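Local coordinates for protein Sam-dependent methyltransferases (Streptomyces davawensis, PDB 4D7K) that catalyses the S-adenosylmethionine-dependent double N-methylation of 8-amino-8-demethylriboflavin, the last two steps in making the antibiotic roseoflavin, at residues W257-R270 / R311-F325. Numbering follows the deposited sequence.
Sequences WADADAVRLLVRIR and RTRAQWDDLLARAGF
NH2 of Arg311 carries a salt bridge to OD1 of Asp259 (3.2 Å, N-H...O 162°), meeting this oxygen nearly head-on along its C-O bond, and a weak bond to the carbonyl O of Trp257. The arginine reaches this far because its chain is extended from CG to NE, passing on the way over the ring centre of Trp316. NH1 of the same guanidinium bonds to Leu254 O, so the residue leading into helix 313-322 holds the lead-in and first turn of helix 259-270.

Helices 259-270 and 313-322 approach to 9.1 Å between axes, crossing at -56°. Leu319 is a knob in the hole formed by Asp259, Ala262, Val263 and Leu266; its CD2 lies 4.0 Å from Ala262 CB and also sits over one face of the Arg311 guanidinium, toward its rim. On the outer side, Arg322 bends at chi3 to lay a guanidinium face against Val263, Arg322 CZ lying 3.5 Å from Val263 CG2. Farther along, Ala323 lets the backbones come close: Ala323 CB touches Leu266 CB at 3.5 Å and also meets Val267 CG2.

The Schellman turn at Gly324, with positive phi, ends helix 313-322 and leads into strand 325-333. Arg270 lies against this turn: a bend at chi2 (61°) sets its CD over one face of the Phe325 ring, a CH-pi contact 3.9 Å from the centroid, while Arg270 NE reaches Gly324 O (3.2 Å) by a bent bond, tilted from the carbonyl plane. Its NH1 continues to Gly274 O. Phe325 and Leu266 both also pack on Leu281 of strand 280-285, within the class I methyltransferase Rossmann-like domain.

The contact thus joins two helices lying on the same side of the central sheet through an aliphatic middle, flanked by a salt bridge at one end and an arginine-to-carbonyl bond at the other, consistent with a directional hold on the crossing.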
loop_
_atom_site.group_PDB
_atom_site.type_symbol
_atom_site.label_atom_id
_atom_site.label_comp_id
_atom_site.label_asym_id
_atom_site.label_seq_id
_atom_site.Cartn_x
_atom_site.Cartn_y
_atom_site.Cartn_z
ATOM N N TRP A 257 5.620 -27.748 9.150
ATOM C CA TRP A 257 5.800 -29.173 9.411
ATOM C C TRP A 257 4.488 -29.922 9.210
ATOM O O TRP A 257 3.415 -29.408 9.530
ATOM C CB TRP A 257 6.322 -29.415 10.830
ATOM C CG TRP A 257 7.796 -29.214 10.994
ATOM C CD1 TRP A 257 8.555 -28.224 10.444
ATOM C CD2 TRP A 257 8.696 -30.032 11.754
ATOM N NE1 TRP A 257 9.869 -28.369 10.820
ATOM C CE2 TRP A 257 9.982 -29.475 11.624
ATOM C CE3 TRP A 257 8.537 -31.181 12.534
ATOM C CZ2 TRP A 257 11.102 -30.024 12.242
ATOM C CZ3 TRP A 257 9.651 -31.728 13.147
ATOM C CH2 TRP A 257 10.916 -31.149 12.999
ATOM N N ALA A 258 4.575 -31.137 8.680
ATOM C CA ALA A 258 3.397 -31.977 8.518
ATOM C C ALA A 258 2.906 -32.457 9.879
ATOM O O ALA A 258 3.614 -32.328 10.877
ATOM C CB ALA A 258 3.703 -33.156 7.612
ATOM N N ASP A 259 1.694 -33.002 9.919
ATOM C CA ASP A 259 1.137 -33.522 11.163
ATOM C C ASP A 259 1.990 -34.657 11.712
ATOM O O ASP A 259 2.389 -34.633 12.876
ATOM C CB ASP A 259 -0.301 -34.002 10.959
ATOM C CG ASP A 259 -1.285 -32.857 10.827
ATOM O OD1 ASP A 259 -0.948 -31.733 11.253
ATOM O OD2 ASP A 259 -2.397 -33.083 10.305
ATOM N N ALA A 260 2.271 -35.641 10.861
ATOM C CA ALA A 260 3.066 -36.803 11.245
ATOM C C ALA A 260 4.451 -36.406 11.749
ATOM O O ALA A 260 4.993 -37.035 12.656
ATOM C CB ALA A 260 3.188 -37.768 10.073
ATOM N N ASP A 261 5.016 -35.358 11.156
ATOM C CA ASP A 261 6.332 -34.871 11.556
ATOM C C ASP A 261 6.269 -34.044 12.840
ATOM O O ASP A 261 7.127 -34.183 13.713
ATOM C CB ASP A 261 6.960 -34.041 10.434
ATOM C CG ASP A 261 7.251 -34.863 9.194
ATOM O OD1 ASP A 261 8.345 -35.463 9.119
ATOM O OD2 ASP A 261 6.390 -34.903 8.292
ATOM N N ALA A 262 5.256 -33.187 12.949
ATOM C CA ALA A 262 5.099 -32.323 14.118
ATOM C C ALA A 262 4.876 -33.134 15.387
ATOM O O ALA A 262 5.443 -32.823 16.433
ATOM C CB ALA A 262 3.949 -31.346 13.912
ATOM N N VAL A 263 4.049 -34.173 15.287
ATOM C CA VAL A 263 3.753 -35.036 16.426
ATOM C C VAL A 263 5.024 -35.670 16.995
ATOM O O VAL A 263 5.245 -35.649 18.207
ATOM C CB VAL A 263 2.752 -36.153 16.047
ATOM C CG1 VAL A 263 2.682 -37.206 17.141
ATOM C CG2 VAL A 263 1.374 -35.565 15.786
ATOM N N ARG A 264 5.859 -36.216 16.115
ATOM C CA ARG A 264 7.118 -36.829 16.529
ATOM C C ARG A 264 7.971 -35.849 17.331
ATOM O O ARG A 264 8.495 -36.195 18.390
ATOM C CB ARG A 264 7.900 -37.337 15.314
ATOM C CG ARG A 264 7.232 -38.502 14.596
ATOM C CD ARG A 264 8.162 -39.171 13.592
ATOM N NE ARG A 264 8.523 -38.293 12.482
ATOM C CZ ARG A 264 9.741 -37.799 12.280
ATOM N NH1 ARG A 264 10.728 -38.097 13.114
ATOM N NH2 ARG A 264 9.975 -37.008 11.242
ATOM N N LEU A 265 8.095 -34.625 16.823
ATOM C CA LEU A 265 8.841 -33.573 17.507
ATOM C C LEU A 265 8.217 -33.249 18.863
ATOM O O LEU A 265 8.919 -33.075 19.857
ATOM C CB LEU A 265 8.906 -32.313 16.643
ATOM C CG LEU A 265 9.590 -31.094 17.262
ATOM C CD1 LEU A 265 11.030 -31.412 17.634
ATOM C CD2 LEU A 265 9.531 -29.910 16.312
ATOM N N LEU A 266 6.893 -33.176 18.893
ATOM C CA LEU A 266 6.178 -32.879 20.126
ATOM C C LEU A 266 6.341 -34.000 21.152
ATOM O O LEU A 266 6.430 -33.741 22.353
ATOM C CB LEU A 266 4.699 -32.635 19.828
ATOM C CG LEU A 266 4.378 -31.378 19.017
ATOM C CD1 LEU A 266 2.958 -31.442 18.480
ATOM C CD2 LEU A 266 4.580 -30.128 19.861
ATOM N N VAL A 267 6.386 -35.241 20.672
ATOM C CA VAL A 267 6.582 -36.402 21.539
ATOM C C VAL A 267 7.986 -36.391 22.146
ATOM O O VAL A 267 8.170 -36.712 23.323
ATOM C CB VAL A 267 6.354 -37.733 20.773
ATOM C CG1 VAL A 267 6.827 -38.923 21.589
ATOM C CG2 VAL A 267 4.886 -37.900 20.416
ATOM N N ARG A 268 8.970 -36.007 21.339
ATOM C CA ARG A 268 10.353 -35.908 21.796
ATOM C C ARG A 268 10.525 -34.818 22.851
ATOM O O ARG A 268 11.284 -34.981 23.805
ATOM C CB ARG A 268 11.286 -35.647 20.613
ATOM C CG ARG A 268 11.656 -36.895 19.833
ATOM C CD ARG A 268 12.612 -37.781 20.621
ATOM N NE ARG A 268 13.890 -37.118 20.876
ATOM C CZ ARG A 268 14.249 -36.599 22.046
ATOM N NH1 ARG A 268 13.428 -36.671 23.087
ATOM N NH2 ARG A 268 15.432 -36.013 22.178
ATOM N N ILE A 269 9.825 -33.705 22.673
ATOM C CA ILE A 269 9.833 -32.646 23.673
ATOM C C ILE A 269 9.177 -33.153 24.953
ATOM O O ILE A 269 9.680 -32.927 26.053
ATOM C CB ILE A 269 9.104 -31.384 23.175
ATOM C CG1 ILE A 269 9.838 -30.791 21.970
ATOM C CG2 ILE A 269 8.990 -30.347 24.290
ATOM C CD1 ILE A 269 9.120 -29.622 21.333
ATOM N N ARG A 270 8.068 -33.866 24.789
ATOM C CA ARG A 270 7.288 -34.368 25.916
ATOM C C ARG A 270 8.102 -35.232 26.880
ATOM O O ARG A 270 7.942 -35.132 28.097
ATOM C CB ARG A 270 6.087 -35.164 25.404
ATOM C CG ARG A 270 5.243 -35.788 26.501
ATOM C CD ARG A 270 4.652 -34.737 27.432
ATOM N NE ARG A 270 3.953 -35.359 28.551
ATOM C CZ ARG A 270 4.521 -35.652 29.717
ATOM N NH1 ARG A 270 5.799 -35.365 29.925
ATOM N NH2 ARG A 270 3.809 -36.225 30.677
ATOM N N ARG A 311 -2.831 -22.852 12.637
ATOM C CA ARG A 311 -3.787 -23.857 13.089
ATOM C C ARG A 311 -4.846 -23.280 14.030
ATOM O O ARG A 311 -4.589 -22.323 14.766
ATOM C CB ARG A 311 -3.054 -25.014 13.775
ATOM C CG ARG A 311 -2.269 -25.925 12.832
ATOM C CD ARG A 311 -1.573 -27.038 13.612
ATOM N NE ARG A 311 -0.963 -28.056 12.757
ATOM C CZ ARG A 311 0.307 -28.039 12.357
ATOM N NH1 ARG A 311 1.110 -27.050 12.727
ATOM N NH2 ARG A 311 0.774 -29.010 11.583
ATOM N N THR A 312 -6.043 -23.862 13.988
ATOM C CA THR A 312 -7.091 -23.514 14.938
ATOM C C THR A 312 -6.784 -24.183 16.265
ATOM O O THR A 312 -5.864 -24.993 16.353
ATOM C CB THR A 312 -8.486 -23.959 14.468
ATOM O OG1 THR A 312 -8.539 -25.391 14.427
ATOM C CG2 THR A 312 -8.799 -23.399 13.095
ATOM N N ARG A 313 -7.566 -23.859 17.290
ATOM C CA ARG A 313 -7.364 -24.437 18.614
ATOM C C ARG A 313 -7.656 -25.931 18.613
ATOM O O ARG A 313 -6.915 -26.722 19.202
ATOM C CB ARG A 313 -8.247 -23.739 19.647
ATOM C CG ARG A 313 -7.960 -24.157 21.075
ATOM C CD ARG A 313 -9.005 -23.606 22.023
ATOM N NE ARG A 313 -8.529 -23.581 23.402
ATOM C CZ ARG A 313 -8.215 -22.473 24.066
ATOM N NH1 ARG A 313 -8.341 -21.288 23.486
ATOM N NH2 ARG A 313 -7.787 -22.549 25.319
ATOM N N ALA A 314 -8.745 -26.309 17.952
ATOM C CA ALA A 314 -9.144 -27.707 17.868
ATOM C C ALA A 314 -8.052 -28.534 17.196
ATOM O O ALA A 314 -7.765 -29.657 17.609
ATOM C CB ALA A 314 -10.462 -27.841 17.116
ATOM N N GLN A 315 -7.440 -27.966 16.164
ATOM C CA GLN A 315 -6.337 -28.623 15.477
ATOM C C GLN A 315 -5.145 -28.812 16.408
ATOM O O GLN A 315 -4.518 -29.876 16.418
ATOM C CB GLN A 315 -5.929 -27.823 14.241
ATOM C CG GLN A 315 -6.949 -27.870 13.117
ATOM C CD GLN A 315 -6.573 -26.980 11.950
ATOM O OE1 GLN A 315 -6.267 -25.800 12.126
ATOM N NE2 GLN A 315 -6.587 -27.544 10.747
ATOM N N TRP A 316 -4.843 -27.782 17.195
ATOM C CA TRP A 316 -3.751 -27.854 18.161
ATOM C C TRP A 316 -4.057 -28.868 19.249
ATOM O O TRP A 316 -3.173 -29.608 19.678
ATOM C CB TRP A 316 -3.478 -26.485 18.787
ATOM C CG TRP A 316 -2.619 -25.591 17.943
ATOM C CD1 TRP A 316 -2.985 -24.408 17.366
ATOM C CD2 TRP A 316 -1.247 -25.805 17.580
ATOM N NE1 TRP A 316 -1.926 -23.872 16.670
ATOM C CE2 TRP A 316 -0.848 -24.710 16.785
ATOM C CE3 TRP A 316 -0.317 -26.817 17.851
ATOM C CZ2 TRP A 316 0.438 -24.596 16.259
ATOM C CZ3 TRP A 316 0.960 -26.702 17.329
ATOM C CH2 TRP A 316 1.325 -25.599 16.540
ATOM N N ASP A 317 -5.312 -28.900 19.691
ATOM C CA ASP A 317 -5.766 -29.900 20.653
ATOM C C ASP A 317 -5.474 -31.309 20.150
ATOM O O ASP A 317 -4.900 -32.124 20.868
ATOM C CB ASP A 317 -7.265 -29.751 20.931
ATOM C CG ASP A 317 -7.555 -28.932 22.177
ATOM O OD1 ASP A 317 -6.815 -29.079 23.174
ATOM O OD2 ASP A 317 -8.528 -28.145 22.159
ATOM N N ASP A 318 -5.869 -31.578 18.908
ATOM C CA ASP A 318 -5.734 -32.902 18.306
ATOM C C ASP A 318 -4.269 -33.288 18.125
ATOM O O ASP A 318 -3.886 -34.436 18.352
ATOM C CB ASP A 318 -6.463 -32.947 16.958
ATOM C CG ASP A 318 -6.752 -34.364 16.491
ATOM O OD1 ASP A 318 -5.814 -35.187 16.440
ATOM O OD2 ASP A 318 -7.926 -34.658 16.181
ATOM N N LEU A 319 -3.454 -32.323 17.716
ATOM C CA LEU A 319 -2.029 -32.559 17.533
ATOM C C LEU A 319 -1.361 -32.855 18.874
ATOM O O LEU A 319 -0.676 -33.866 19.027
ATOM C CB LEU A 319 -1.371 -31.352 16.859
ATOM C CG LEU A 319 -0.373 -31.647 15.739
ATOM C CD1 LEU A 319 -1.077 -32.325 14.578
ATOM C CD2 LEU A 319 0.321 -30.375 15.276
ATOM N N LEU A 320 -1.580 -31.973 19.844
ATOM C CA LEU A 320 -0.981 -32.107 21.168
ATOM C C LEU A 320 -1.488 -33.337 21.912
ATOM O O LEU A 320 -0.779 -33.897 22.750
ATOM C CB LEU A 320 -1.252 -30.849 21.999
ATOM C CG LEU A 320 -0.541 -29.585 21.513
ATOM C CD1 LEU A 320 -1.236 -28.337 22.040
ATOM C CD2 LEU A 320 0.923 -29.598 21.919
ATOM N N ALA A 321 -2.715 -33.752 21.607
ATOM C CA ALA A 321 -3.305 -34.930 22.235
ATOM C C ALA A 321 -2.506 -36.182 21.896
ATOM O O ALA A 321 -2.261 -37.028 22.754
ATOM C CB ALA A 321 -4.764 -35.096 21.808
ATOM N N ARG A 322 -2.098 -36.290 20.637
ATOM C CA ARG A 322 -1.324 -37.437 20.175
ATOM C C ARG A 322 0.086 -37.455 20.767
ATOM O O ARG A 322 0.765 -38.483 20.744
ATOM C CB ARG A 322 -1.250 -37.447 18.645
ATOM C CG ARG A 322 -2.593 -37.672 17.959
ATOM C CD ARG A 322 -2.419 -37.930 16.467
ATOM N NE ARG A 322 -2.159 -36.706 15.711
ATOM C CZ ARG A 322 -1.720 -36.684 14.455
ATOM N NH1 ARG A 322 -1.476 -37.817 13.813
ATOM N NH2 ARG A 322 -1.515 -35.525 13.844
ATOM N N ALA A 323 0.521 -36.317 21.300
ATOM C CA ALA A 323 1.851 -36.209 21.890
ATOM C C ALA A 323 1.801 -36.176 23.417
ATOM O O ALA A 323 2.836 -36.073 24.076
ATOM C CB ALA A 323 2.559 -34.976 21.360
ATOM N N GLY A 324 0.599 -36.260 23.976
ATOM C CA GLY A 324 0.434 -36.275 25.419
ATOM C C GLY A 324 0.546 -34.907 26.065
ATOM O O GLY A 324 1.116 -34.767 27.147
ATOM N N PHE A 325 -0.001 -33.892 25.402
ATOM C CA PHE A 325 -0.024 -32.542 25.955
ATOM C C PHE A 325 -1.447 -32.034 26.168
ATOM O O PHE A 325 -2.379 -32.465 25.491
ATOM C CB PHE A 325 0.726 -31.570 25.044
ATOM C CG PHE A 325 2.215 -31.606 25.205
ATOM C CD1 PHE A 325 2.816 -31.059 26.326
ATOM C CD2 PHE A 325 3.019 -32.164 24.225
ATOM C CE1 PHE A 325 4.190 -31.080 26.474
ATOM C CE2 PHE A 325 4.395 -32.189 24.367
ATOM C CZ PHE A 325 4.981 -31.645 25.493
#